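Local coordinates for PrgB (Enterococcus faecalis, PDB 6EVU), which promotes cell aggregation, biofilm formation and conjugation by binding and compacting DNA, here represented by its adhesin domain, at residues K74-K79 against T144-F149; S87-A92 against G99-L104; S27-F32 against S120-K125; Q34-K39 against D152-A157; S199-L204 against L254-W259. All coordinates share one frame; numbering follows the deposited sequence. Where two conformers were deposited one is given.

Contact 1: residues K74-K79 against T144-F149; sequences KDMGGK and TLNAVF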
# COMPACT_ATOMS: atom_id res chain seq x y z
N LYS A 74 8.09 -15.55 4.86
CA LYS A 74 8.22 -16.98 4.80
C LYS A 74 7.21 -17.46 3.76
O LYS A 74 6.23 -16.79 3.49
CB LYS A 74 8.06 -17.66 6.15
CG LYS A 74 6.73 -17.50 6.85
CD LYS A 74 6.68 -18.37 8.09
CE LYS A 74 5.51 -18.00 9.00
NZ LYS A 74 5.82 -16.79 9.77
N ASP A 75 7.48 -18.60 3.16
CA ASP A 75 6.62 -19.12 2.11
C ASP A 75 5.55 -19.97 2.78
O ASP A 75 5.86 -21.01 3.37
CB ASP A 75 7.45 -19.95 1.14
CG ASP A 75 6.69 -20.34 -0.10
OD1 ASP A 75 5.46 -20.35 -0.09
OD2 ASP A 75 7.34 -20.62 -1.11
N MET A 76 4.29 -19.53 2.71
CA MET A 76 3.19 -20.28 3.31
C MET A 76 2.35 -21.01 2.28
O MET A 76 1.25 -21.45 2.60
CB MET A 76 2.32 -19.35 4.14
CG MET A 76 3.10 -18.72 5.26
SD MET A 76 3.77 -19.87 6.44
CE MET A 76 2.40 -20.19 7.57
N GLY A 77 2.82 -21.10 1.03
CA GLY A 77 2.11 -21.90 0.04
C GLY A 77 1.96 -23.31 0.57
O GLY A 77 2.95 -23.91 0.99
N GLY A 78 0.74 -23.83 0.63
CA GLY A 78 0.54 -25.14 1.21
C GLY A 78 0.57 -25.18 2.73
O GLY A 78 0.47 -26.28 3.31
N LYS A 79 0.68 -24.04 3.40
CA LYS A 79 0.56 -23.96 4.85
C LYS A 79 -0.60 -23.02 5.23
O LYS A 79 -0.49 -22.19 6.15
CB LYS A 79 1.87 -23.47 5.49
CG LYS A 79 3.07 -24.49 5.44
CD LYS A 79 4.35 -23.83 4.92
CE LYS A 79 4.48 -24.10 3.40
NZ LYS A 79 5.66 -23.58 2.60
N THR A 144 3.13 -17.21 -3.99
CA THR A 144 2.03 -16.72 -3.19
C THR A 144 2.48 -15.52 -2.38
O THR A 144 3.68 -15.24 -2.26
CB THR A 144 1.51 -17.80 -2.21
OG1 THR A 144 2.57 -18.21 -1.35
CG2 THR A 144 0.99 -19.02 -3.01
N LEU A 145 1.52 -14.84 -1.78
CA LEU A 145 1.84 -13.80 -0.80
C LEU A 145 1.05 -14.07 0.46
O LEU A 145 -0.03 -14.68 0.43
CB LEU A 145 1.48 -12.37 -1.29
CG LEU A 145 2.30 -11.88 -2.46
CD1 LEU A 145 1.57 -10.66 -3.03
CD2 LEU A 145 3.76 -11.65 -2.22
N ASN A 146 1.59 -13.61 1.61
CA ASN A 146 0.86 -13.66 2.85
C ASN A 146 0.32 -12.27 3.15
O ASN A 146 0.98 -11.28 2.88
CB ASN A 146 1.76 -14.12 3.99
CG ASN A 146 2.60 -15.34 3.62
OD1 ASN A 146 2.09 -16.29 3.03
ND2 ASN A 146 3.91 -15.31 3.96
N ALA A 147 -0.84 -12.23 3.78
CA ALA A 147 -1.46 -10.96 4.12
C ALA A 147 -1.97 -11.04 5.53
O ALA A 147 -2.50 -12.07 5.98
CB ALA A 147 -2.62 -10.62 3.18
N VAL A 148 -1.86 -9.92 6.24
CA VAL A 148 -2.60 -9.75 7.47
C VAL A 148 -3.44 -8.51 7.25
O VAL A 148 -2.90 -7.42 7.02
CB VAL A 148 -1.71 -9.63 8.71
CG1 VAL A 148 -2.57 -9.49 9.93
CG2 VAL A 148 -0.83 -10.92 8.90
N PHE A 149 -4.76 -8.68 7.35
CA PHE A 149 -5.72 -7.58 7.17
C PHE A 149 -6.14 -7.09 8.53
O PHE A 149 -6.63 -7.87 9.35
CB PHE A 149 -6.92 -8.02 6.35
CG PHE A 149 -6.53 -8.54 4.99
CD1 PHE A 149 -5.84 -7.71 4.11
CD2 PHE A 149 -6.83 -9.87 4.59
CE1 PHE A 149 -5.45 -8.15 2.83
CE2 PHE A 149 -6.44 -10.28 3.29
CZ PHE A 149 -5.77 -9.44 2.41
O HOH W 1 3.73 -17.10 1.01
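N146 extends from strand 145-150 toward the loop and crosses the side chain of M76 at about a right angle. ND2 donates to the carbonyl oxygen K74 O at 2.8 Å, with that acceptor lying almost in the amide plane, and it also donates to L72 O. OD1, at the other end, rests 3.3 Å from M76 CB and accepts a hydrogen bond from a water at 2.7 Å. Together these contacts fix the rotation of the amide. With CG anti to the carbonyl carbon (chi1 -61°), M76 begins its side chain against the amide, then bends so that its sulfur end leads away. The same water accepts from M76 N at 3.0 Å and is hydrogen-bonded to T144 OG1, thereby joining both segments through three polar atoms. D75 approaches T144 crosswise, but D75 OD1 and T144 OG1 stay 3.8 Å apart, and S142 OG is hydrogen-bonded to both. D75 OD1 also accepts from G77 N at 3.0 Å. The loop is therefore shaped by an Asx turn at D75 that overlaps a type II beta turn from M76 to K79, and pinned by an asparagine and a water to a beta strand.

Contact 2: residues S87-A92 against G99-L104; sequences SFVKEA and GYAVLL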
# COMPACT_ATOMS: atom_id res chain seq x y z
N SER A 87 -7.45 -17.73 12.33
CA SER A 87 -6.51 -16.87 11.60
C SER A 87 -6.34 -15.49 12.24
O SER A 87 -5.52 -14.71 11.77
CB SER A 87 -6.96 -16.71 10.14
OG SER A 87 -8.11 -15.89 10.05
N PHE A 88 -7.01 -15.22 13.35
CA PHE A 88 -6.94 -13.93 14.04
C PHE A 88 -5.59 -13.76 14.73
O PHE A 88 -5.15 -14.63 15.51
CB PHE A 88 -8.10 -13.84 15.06
CG PHE A 88 -8.08 -12.60 15.90
CD1 PHE A 88 -8.54 -11.39 15.37
CD2 PHE A 88 -7.57 -12.61 17.20
CE1 PHE A 88 -8.49 -10.22 16.13
CE2 PHE A 88 -7.51 -11.47 17.93
CZ PHE A 88 -7.96 -10.27 17.39
N VAL A 89 -4.94 -12.62 14.49
CA VAL A 89 -3.60 -12.36 15.02
C VAL A 89 -3.62 -11.05 15.80
O VAL A 89 -4.35 -10.12 15.45
CB VAL A 89 -2.53 -12.33 13.89
CG1 VAL A 89 -2.33 -13.73 13.30
CG2 VAL A 89 -2.92 -11.43 12.80
N LYS A 90 -2.84 -11.00 16.90
CA LYS A 90 -2.56 -9.77 17.64
C LYS A 90 -1.12 -9.35 17.35
O LYS A 90 -0.21 -10.18 17.36
CB LYS A 90 -2.76 -9.95 19.14
CG LYS A 90 -4.18 -10.33 19.53
CD LYS A 90 -4.27 -10.76 21.01
CE LYS A 90 -5.06 -12.06 21.16
NZ LYS A 90 -4.59 -13.21 20.30
N GLU A 91 -0.93 -8.07 17.04
CA GLU A 91 0.39 -7.47 16.89
C GLU A 91 0.16 -5.96 16.95
O GLU A 91 -0.77 -5.44 16.33
CB GLU A 91 1.08 -7.95 15.60
CG GLU A 91 1.85 -6.91 14.74
CD GLU A 91 3.13 -6.36 15.38
OE1 GLU A 91 3.92 -7.14 16.00
OE2 GLU A 91 3.35 -5.15 15.23
N ALA A 92 0.98 -5.26 17.74
CA ALA A 92 0.74 -3.83 17.97
C ALA A 92 0.64 -3.05 16.67
O ALA A 92 -0.13 -2.08 16.59
CB ALA A 92 1.85 -3.25 18.86
N GLY A 99 -6.18 -8.51 13.64
CA GLY A 99 -6.43 -8.70 12.21
C GLY A 99 -6.43 -10.18 11.89
O GLY A 99 -6.51 -11.02 12.80
N TYR A 100 -6.37 -10.51 10.59
CA TYR A 100 -6.52 -11.90 10.13
C TYR A 100 -5.47 -12.24 9.09
O TYR A 100 -5.27 -11.47 8.15
CB TYR A 100 -7.91 -12.14 9.51
CG TYR A 100 -8.97 -11.72 10.48
CD1 TYR A 100 -9.45 -12.60 11.41
CD2 TYR A 100 -9.44 -10.42 10.48
CE1 TYR A 100 -10.41 -12.20 12.36
CE2 TYR A 100 -10.39 -9.99 11.42
CZ TYR A 100 -10.86 -10.87 12.33
OH TYR A 100 -11.80 -10.41 13.27
N ALA A 101 -4.86 -13.44 9.20
CA ALA A 101 -3.82 -13.88 8.27
C ALA A 101 -4.45 -14.68 7.12
O ALA A 101 -5.23 -15.60 7.35
CB ALA A 101 -2.77 -14.75 8.98
N VAL A 102 -4.09 -14.34 5.89
CA VAL A 102 -4.75 -14.90 4.71
C VAL A 102 -3.69 -15.17 3.64
O VAL A 102 -2.74 -14.39 3.51
CB VAL A 102 -5.83 -13.93 4.16
CG1 VAL A 102 -6.48 -14.48 2.88
CG2 VAL A 102 -6.87 -13.64 5.24
N LEU A 103 -3.85 -16.27 2.87
CA LEU A 103 -2.89 -16.51 1.78
C LEU A 103 -3.45 -15.87 0.51
O LEU A 103 -4.61 -16.14 0.15
CB LEU A 103 -2.69 -18.01 1.54
CG LEU A 103 -1.58 -18.30 0.51
CD1 LEU A 103 -0.22 -18.24 1.16
CD2 LEU A 103 -1.73 -19.78 0.02
N LEU A 104 -2.65 -15.05 -0.18
CA LEU A 104 -3.05 -14.51 -1.50
C LEU A 104 -2.41 -15.34 -2.60
O LEU A 104 -1.20 -15.64 -2.56
CB LEU A 104 -2.64 -13.04 -1.70
CG LEU A 104 -3.16 -12.07 -0.63
CD1 LEU A 104 -2.62 -10.69 -1.02
CD2 LEU A 104 -4.64 -12.09 -0.65
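The ring of F88 turns an edge toward the face of Y100 in an offset edge-to-face pair, with planes 61° apart and centroids separated by 5.6 Å. Y100 CE1 lies at the edge of the F88 ring, near its plane, and F88 CD1 comes within 3.6 Å of that atom. At the edge of the Y100 ring sits S87 OG, whose hydrogen bond goes to F84 O; the ring of F84 stacks on Y100. The F88 side chain extends with CG anti to the backbone N (chi1 176°), which brings its CD1 edge up to the tyrosine ring.

F88 and Y100 form an antiparallel non-hydrogen-bonded pair, whereas V89 and G99 form the adjoining hydrogen-bonded pair. V89 N donates to G99 O at 2.8 Å, and G99 N returns a bond to V89 O at 3.0 Å. A third backbone bond, A101 N to S87 O, spans 2.9 Å on the other side of the aromatic pair. On the face bearing V89 the methyl V89 CG2 lies against the G99 backbone, 3.6 Å from G99 O, and V89 also packs on V148 and L94. Polar bonding between these segments thus belongs to the backbone and sets the strand register, while dispersion and weak ring electrostatics probably add cohesion on the aromatic face, where Y100 OH is separately hydrogen-bonded to N151 ND2.

Contact 3: residues S27-F32 against S120-K125; sequences SKNLVF and SYLGRK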
# COMPACT_ATOMS: atom_id res chain seq x y z
N SER A 27 -9.19 18.82 -3.90
CA SER A 27 -10.38 18.81 -3.06
C SER A 27 -10.43 17.51 -2.24
O SER A 27 -10.24 16.41 -2.77
CB SER A 27 -11.65 18.98 -3.90
OG SER A 27 -11.89 17.87 -4.76
N LYS A 28 -10.66 17.65 -0.93
CA LYS A 28 -10.79 16.49 -0.05
C LYS A 28 -12.27 16.16 0.17
O LYS A 28 -12.81 16.20 1.27
CB LYS A 28 -10.06 16.72 1.27
CG LYS A 28 -8.95 17.79 1.22
CD LYS A 28 -7.56 17.29 0.77
CE LYS A 28 -6.44 18.26 1.20
NZ LYS A 28 -5.05 17.67 1.17
N ASN A 29 -12.91 15.75 -0.93
CA ASN A 29 -14.33 15.41 -0.88
C ASN A 29 -14.56 14.07 -0.17
O ASN A 29 -15.53 13.91 0.58
CB ASN A 29 -14.87 15.34 -2.31
CG ASN A 29 -14.28 16.41 -3.20
OD1 ASN A 29 -13.46 16.14 -4.09
ND2 ASN A 29 -14.70 17.65 -2.96
N LEU A 30 -13.70 13.12 -0.43
CA LEU A 30 -13.76 11.81 0.20
C LEU A 30 -13.00 11.86 1.51
O LEU A 30 -11.84 12.28 1.54
CB LEU A 30 -13.13 10.77 -0.73
CG LEU A 30 -13.02 9.37 -0.11
CD1 LEU A 30 -14.44 8.78 0.07
CD2 LEU A 30 -12.10 8.46 -0.97
N VAL A 31 -13.67 11.47 2.59
CA VAL A 31 -13.06 11.37 3.92
C VAL A 31 -12.96 9.89 4.28
O VAL A 31 -13.98 9.24 4.56
CB VAL A 31 -13.87 12.15 4.96
CG1 VAL A 31 -13.17 12.11 6.37
CG2 VAL A 31 -14.14 13.61 4.46
N PHE A 32 -11.73 9.39 4.36
CA PHE A 32 -11.49 8.00 4.75
C PHE A 32 -10.18 8.02 5.53
O PHE A 32 -9.09 7.77 5.02
CB PHE A 32 -11.47 7.06 3.54
CG PHE A 32 -11.75 5.64 3.93
CD1 PHE A 32 -13.03 5.17 3.90
CD2 PHE A 32 -10.77 4.80 4.41
CE1 PHE A 32 -13.31 3.86 4.31
CE2 PHE A 32 -11.05 3.49 4.81
CZ PHE A 32 -12.31 3.05 4.76
N SER A 120 -17.33 9.40 4.66
CA SER A 120 -18.26 10.27 3.95
C SER A 120 -17.70 10.69 2.61
O SER A 120 -16.50 10.65 2.36
CB SER A 120 -18.61 11.53 4.73
OG SER A 120 -17.46 12.27 5.12
N TYR A 121 -18.61 11.16 1.77
CA TYR A 121 -18.21 11.76 0.49
C TYR A 121 -19.23 12.83 0.23
O TYR A 121 -20.41 12.51 0.03
CB TYR A 121 -18.16 10.76 -0.64
CG TYR A 121 -18.00 11.43 -1.99
CD1 TYR A 121 -16.80 12.03 -2.35
CD2 TYR A 121 -19.06 11.48 -2.88
CE1 TYR A 121 -16.64 12.63 -3.60
CE2 TYR A 121 -18.93 12.12 -4.13
CZ TYR A 121 -17.73 12.71 -4.46
OH TYR A 121 -17.58 13.32 -5.67
N LEU A 122 -18.79 14.08 0.25
CA LEU A 122 -19.67 15.22 0.13
C LEU A 122 -20.88 15.08 1.06
O LEU A 122 -22.03 15.23 0.65
CB LEU A 122 -20.12 15.41 -1.32
CG LEU A 122 -19.10 15.51 -2.45
CD1 LEU A 122 -19.77 15.46 -3.81
CD2 LEU A 122 -18.34 16.79 -2.31
N GLY A 123 -20.62 14.74 2.32
CA GLY A 123 -21.71 14.59 3.28
C GLY A 123 -22.57 13.34 3.17
O GLY A 123 -23.48 13.18 4.00
N ARG A 124 -22.35 12.46 2.17
CA ARG A 124 -23.03 11.16 2.12
C ARG A 124 -22.25 10.19 2.99
O ARG A 124 -21.04 10.05 2.81
CB ARG A 124 -23.11 10.62 0.70
CG ARG A 124 -23.85 11.58 -0.20
CD ARG A 124 -23.44 11.37 -1.65
NE ARG A 124 -23.71 10.01 -2.12
CZ ARG A 124 -23.42 9.59 -3.35
NH1 ARG A 124 -22.88 10.45 -4.20
NH2 ARG A 124 -23.67 8.34 -3.72
N LYS A 125 -22.93 9.58 3.97
CA LYS A 125 -22.26 8.70 4.91
C LYS A 125 -21.90 7.37 4.27
O LYS A 125 -22.75 6.73 3.64
CB LYS A 125 -23.17 8.47 6.12
CG LYS A 125 -22.54 7.52 7.16
CD LYS A 125 -23.09 7.91 8.55
CE LYS A 125 -23.11 6.73 9.53
NZ LYS A 125 -23.26 7.14 10.96
O HOH W 2 -17.27 14.66 3.09
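L30 and Y121 face each other as an antiparallel non-hydrogen-bonded pair, with L30 CB 4.2 Å from Y121 CD1. The tightest packing gathers round the tyrosine ring. It has the L30 backbone at its edge, L122 CG rises 3.7 Å above one face, over the ring centre, and N29 CB comes within 3.5 Å of Y121 CE1. The side chains of N29 and L122 extend together in one direction. L122 folds back over its neighbour with CG anti to the carbonyl carbon (chi1 -53°), which places CD2 3.8 Å from N29 CB. At the far end of the ring, Y121 OH is held by hydrogen bonds to S191 O and D188 N.

The backbone grips unevenly. V31 N donates to S120 O at 3.0 Å in an almost straight bond of 176°, but the return bond from S120 N to V31 O is weak. L122 N reaches N29 O over a longer 3.3 Å. L30 and Y121 are buried, whereas L122, although it lies over the ring, is itself exposed, and V31 and S120 are partly so. S120 OG sits 3.6 Å from V31 CB, and a water is hydrogen-bonded to this hydroxyl. That water also donates to N29 O and accepts a weak bond from G123 N, bridging segment 27-32 to the turn.

The type I' turn from Y121 to R124 links strand 119-121 to strand 124-137, and strand 30-31 pairs with the former. L30 and Y121 both reach I126 of the long strand, while the tyrosine also touches V185 of strand 184-185 and meets F193 edge-to-face.

Contact 4: residues Q34-K39 against D152-A157; sequences QSVVTK and DPIITA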
# COMPACT_ATOMS: atom_id res chain seq x y z
N GLN A 34 -8.64 8.50 10.07
CA GLN A 34 -8.90 8.00 11.42
C GLN A 34 -10.28 8.41 11.95
O GLN A 34 -10.87 7.72 12.80
CB GLN A 34 -7.83 8.49 12.41
CG GLN A 34 -7.50 7.54 13.57
CD GLN A 34 -7.24 6.08 13.15
OE1 GLN A 34 -8.00 5.17 13.50
NE2 GLN A 34 -6.17 5.86 12.38
N SER A 35 -10.79 9.56 11.50
CA SER A 35 -12.08 10.04 11.97
C SER A 35 -13.26 9.13 11.62
O SER A 35 -14.37 9.34 12.14
CB SER A 35 -12.32 11.47 11.42
OG SER A 35 -12.64 11.46 10.05
N VAL A 36 -13.08 8.16 10.71
CA VAL A 36 -14.20 7.36 10.23
C VAL A 36 -14.31 6.03 10.96
O VAL A 36 -15.28 5.28 10.77
CB VAL A 36 -14.09 7.15 8.70
CG1 VAL A 36 -13.70 8.44 7.93
CG2 VAL A 36 -13.16 5.97 8.36
N VAL A 37 -13.37 5.73 11.85
CA VAL A 37 -13.38 4.49 12.62
C VAL A 37 -14.25 4.68 13.85
O VAL A 37 -14.16 5.71 14.53
CB VAL A 37 -11.93 4.10 12.97
CG1 VAL A 37 -11.85 2.74 13.71
CG2 VAL A 37 -11.06 4.10 11.69
N THR A 38 -15.16 3.75 14.08
CA THR A 38 -16.08 3.81 15.21
C THR A 38 -15.88 2.60 16.12
O THR A 38 -15.13 1.68 15.81
CB THR A 38 -17.55 3.84 14.78
OG1 THR A 38 -18.00 2.51 14.48
CG2 THR A 38 -17.76 4.75 13.60
N LYS A 39 -16.59 2.65 17.27
CA LYS A 39 -16.56 1.54 18.22
C LYS A 39 -16.99 0.24 17.57
O LYS A 39 -16.58 -0.84 18.02
CB LYS A 39 -17.47 1.85 19.44
CG LYS A 39 -18.93 2.15 19.05
CD LYS A 39 -19.99 1.93 20.19
CE LYS A 39 -21.05 3.04 20.11
NZ LYS A 39 -22.46 2.68 20.45
N ASP A 152 -8.73 -2.39 11.64
CA ASP A 152 -8.73 -0.96 11.39
C ASP A 152 -8.51 -0.73 9.89
O ASP A 152 -7.40 -1.01 9.40
CB ASP A 152 -7.62 -0.30 12.23
CG ASP A 152 -7.63 1.22 12.17
OD1 ASP A 152 -8.13 1.79 11.20
OD2 ASP A 152 -7.09 1.88 13.11
N PRO A 153 -9.51 -0.24 9.14
CA PRO A 153 -9.31 -0.07 7.69
C PRO A 153 -8.26 0.99 7.33
O PRO A 153 -7.80 1.04 6.17
CB PRO A 153 -10.70 0.35 7.22
CG PRO A 153 -11.22 1.21 8.39
CD PRO A 153 -10.78 0.36 9.62
N ILE A 154 -7.90 1.83 8.30
CA ILE A 154 -6.88 2.86 8.11
C ILE A 154 -5.48 2.32 8.36
O ILE A 154 -4.50 2.95 7.94
CB ILE A 154 -7.18 4.06 9.02
CG1 ILE A 154 -8.63 4.50 8.82
CG2 ILE A 154 -6.22 5.19 8.78
CD1 ILE A 154 -8.94 4.91 7.37
N ILE A 155 -5.35 1.18 9.03
CA ILE A 155 -4.09 0.44 9.05
C ILE A 155 -3.99 -0.49 7.85
O ILE A 155 -2.92 -0.62 7.22
CB ILE A 155 -4.02 -0.33 10.38
CG1 ILE A 155 -3.88 0.65 11.57
CG2 ILE A 155 -2.89 -1.40 10.40
CD1 ILE A 155 -3.95 -0.03 12.93
N THR A 156 -5.12 -1.09 7.49
CA THR A 156 -5.34 -1.79 6.22
C THR A 156 -4.66 -3.17 6.08
O THR A 156 -5.27 -4.17 6.41
CB THR A 156 -4.95 -0.85 5.04
OG1 THR A 156 -5.32 0.51 5.44
CG2 THR A 156 -5.69 -1.16 3.74
N ALA A 157 -3.45 -3.23 5.57
CA ALA A 157 -2.88 -4.52 5.18
C ALA A 157 -1.38 -4.57 5.41
O ALA A 157 -0.67 -3.60 5.14
CB ALA A 157 -3.14 -4.82 3.71
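V37 and I154 run antiparallel past one another, V37 CG2 lying 3.8 Å from I154 CG1. The same methyl is 4.3 Å from P153 CD, and V36 CG2 makes a looser approach to I154 CD1. The packing here is mainly apolar, although V37 CG2 also lies 3.8 Å from the carboxylate oxygen D152 OD1. Beside it, Q34 bends at chi2 (48°) and brings its amide over to the other segment. Its NE2 rests 3.7 Å from I154 CG2, against a methyl group. Q34 OE1 stands 3.4 Å from D152 OD2, but both atoms are acceptors and the amide and carboxylate planes are 84° apart; the pair is a close approach, not a bond.

The next shell explains the position of the aspartate and isoleucine. D152 OD1 accepts from I154 N at 2.9 Å, forming an Asx turn that ties the carboxylate to its own loop. Further along, T156 OG1 donates to P153 O at 2.6 Å and is also hydrogen-bonded to F304 N. On the opposing segment, V36 makes a backbone hydrogen bond with N118.

The contact joins the 3-10 segment and loop between strands 30-31 and 42-47 to the connection between strands 145-150 and 157-160, with F32 packing against both P153 and I154.

Contact 5: residues S199-L204 against L254-W259; sequences SLNSSL and LKNSDW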
# COMPACT_ATOMS: atom_id res chain seq x y z
N SER A 199 4.50 6.81 2.57
CA SER A 199 5.50 5.96 3.18
C SER A 199 6.14 5.05 2.13
O SER A 199 6.28 3.81 2.31
CB SER A 199 4.85 5.15 4.30
OG SER A 199 5.81 4.58 5.16
N LEU A 200 6.47 5.59 0.96
CA LEU A 200 7.07 4.72 -0.07
C LEU A 200 8.58 4.88 0.05
O LEU A 200 9.22 5.67 -0.65
CB LEU A 200 6.56 5.03 -1.48
CG LEU A 200 5.03 4.89 -1.63
CD1 LEU A 200 4.56 5.41 -2.99
CD2 LEU A 200 4.67 3.41 -1.44
N ASN A 201 9.15 4.15 1.01
CA ASN A 201 10.58 4.25 1.28
C ASN A 201 11.38 3.48 0.22
O ASN A 201 10.88 2.57 -0.45
CB ASN A 201 10.94 3.67 2.64
CG ASN A 201 10.56 2.18 2.77
OD1 ASN A 201 9.38 1.84 2.74
ND2 ASN A 201 11.55 1.30 2.86
N SER A 202 12.66 3.82 0.12
CA SER A 202 13.54 3.22 -0.86
C SER A 202 14.97 3.23 -0.36
O SER A 202 15.44 4.23 0.21
CB SER A 202 13.48 3.95 -2.20
OG SER A 202 14.42 3.37 -3.08
N SER A 203 15.65 2.12 -0.58
CA SER A 203 17.06 1.95 -0.24
C SER A 203 17.88 1.65 -1.50
O SER A 203 19.01 1.17 -1.40
CB SER A 203 17.20 0.84 0.79
OG SER A 203 16.74 -0.39 0.23
N LEU A 204 17.33 1.96 -2.67
CA LEU A 204 17.89 1.52 -3.94
C LEU A 204 19.24 2.18 -4.21
O LEU A 204 19.39 3.40 -4.08
CB LEU A 204 16.94 1.86 -5.08
CG LEU A 204 15.76 0.91 -5.30
CD1 LEU A 204 14.83 1.59 -6.26
CD2 LEU A 204 16.23 -0.45 -5.85
N LEU A 254 19.73 11.24 2.96
CA LEU A 254 18.62 11.09 3.90
C LEU A 254 18.57 9.68 4.48
O LEU A 254 18.98 8.71 3.84
CB LEU A 254 17.28 11.38 3.21
CG LEU A 254 16.77 12.81 3.17
CD1 LEU A 254 15.61 12.84 2.22
CD2 LEU A 254 16.38 13.29 4.55
N LYS A 255 18.06 9.59 5.71
CA LYS A 255 17.82 8.33 6.40
C LYS A 255 16.33 8.18 6.71
O LYS A 255 15.58 9.16 6.78
CB LYS A 255 18.64 8.22 7.69
CG LYS A 255 19.96 7.49 7.50
CD LYS A 255 21.10 8.26 8.08
CE LYS A 255 21.14 8.10 9.59
NZ LYS A 255 21.97 9.18 10.22
N ASN A 256 15.89 6.92 6.87
CA ASN A 256 14.48 6.67 7.09
C ASN A 256 13.93 7.48 8.25
O ASN A 256 12.81 7.99 8.18
CB ASN A 256 14.24 5.18 7.34
CG ASN A 256 12.78 4.81 7.20
OD1 ASN A 256 12.03 4.82 8.17
ND2 ASN A 256 12.36 4.57 5.99
N SER A 257 14.70 7.58 9.35
CA SER A 257 14.23 8.35 10.50
C SER A 257 14.08 9.84 10.18
O SER A 257 13.42 10.55 10.93
CB SER A 257 15.18 8.14 11.69
OG SER A 257 16.52 8.55 11.41
N ASP A 258 14.64 10.33 9.06
CA ASP A 258 14.51 11.75 8.73
C ASP A 258 13.17 12.13 8.13
O ASP A 258 12.93 13.33 7.96
CB ASP A 258 15.59 12.20 7.73
CG ASP A 258 16.97 12.18 8.29
OD1 ASP A 258 17.18 12.65 9.44
OD2 ASP A 258 17.86 11.74 7.54
N TRP A 259 12.31 11.17 7.76
CA TRP A 259 11.06 11.51 7.07
C TRP A 259 9.96 10.46 7.25
O TRP A 259 8.78 10.81 7.31
CB TRP A 259 11.34 11.71 5.57
CG TRP A 259 11.84 10.47 4.92
CD1 TRP A 259 13.12 10.01 4.85
CD2 TRP A 259 11.02 9.47 4.30
NE1 TRP A 259 13.16 8.79 4.19
CE2 TRP A 259 11.88 8.45 3.84
CE3 TRP A 259 9.66 9.37 4.06
CZ2 TRP A 259 11.40 7.31 3.19
CZ3 TRP A 259 9.17 8.21 3.40
CH2 TRP A 259 10.05 7.21 2.97
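W259 swings its CG between the backbone N and the carbonyl carbon (chi1 63°), directing the indole's six-membered ring at N201. N201 takes the same first setting (chi1 59°), which turns its amide away and leaves CA and CB to meet the indole. W259 CH2 is 3.4 Å from N201 CA and 3.7 Å from N201 CB. The approach is made at the ring edge, near its plane, where L200 C also lies 4.0 Å from W259 CH2 and S199 CA lies 4.3 Å from W259 CZ3. The backbone of 199-201 therefore runs past the rim of the tryptophan. The end of the N256 amide, ND2, comes 3.7 Å from N201 CB.

Polar ends are secured by residues beyond the two segments. W259 NE1 donates to I245 O. N201 ND2 and N256 ND2 each donate to a carboxylate oxygen of D246, and N256 ND2 has a further partner in D260. A bound Tris molecule, probably from the crystallisation liquor, is hydrogen-bonded to N201 OD1 and to S199 OG, which also bonds D260 OD1. Two loops of the adhesin domain thus meet at a tryptophan edge, held by D246 and D260; the Tris may mark a pocket, but no natural ligand is established.

How the contacts relate
From the N terminus, segment 27-32 pairs with 120-125 to close contact 3, and 34-39 meets 152-157 to close contact 4. Their segments alternate, so these loops cross; F32 packs on I154 where the two contacts touch. Contact 4 joins the loop between strands 30-31 and 42-47 of the larger sheet to the connection between strands 145-150 and 157-160 of the smaller one. Contact 1, between 74-79 and 144-149, is nested within contact 4 and crosses contact 3. Contact 2, the short hairpin, is nested inside all three. Contacts 1 and 2 share the smaller sheet, whereas contact 3 belongs to the larger. Contact 5 follows in series, joining two later loops about 25 Å from contact 4, centre to centre.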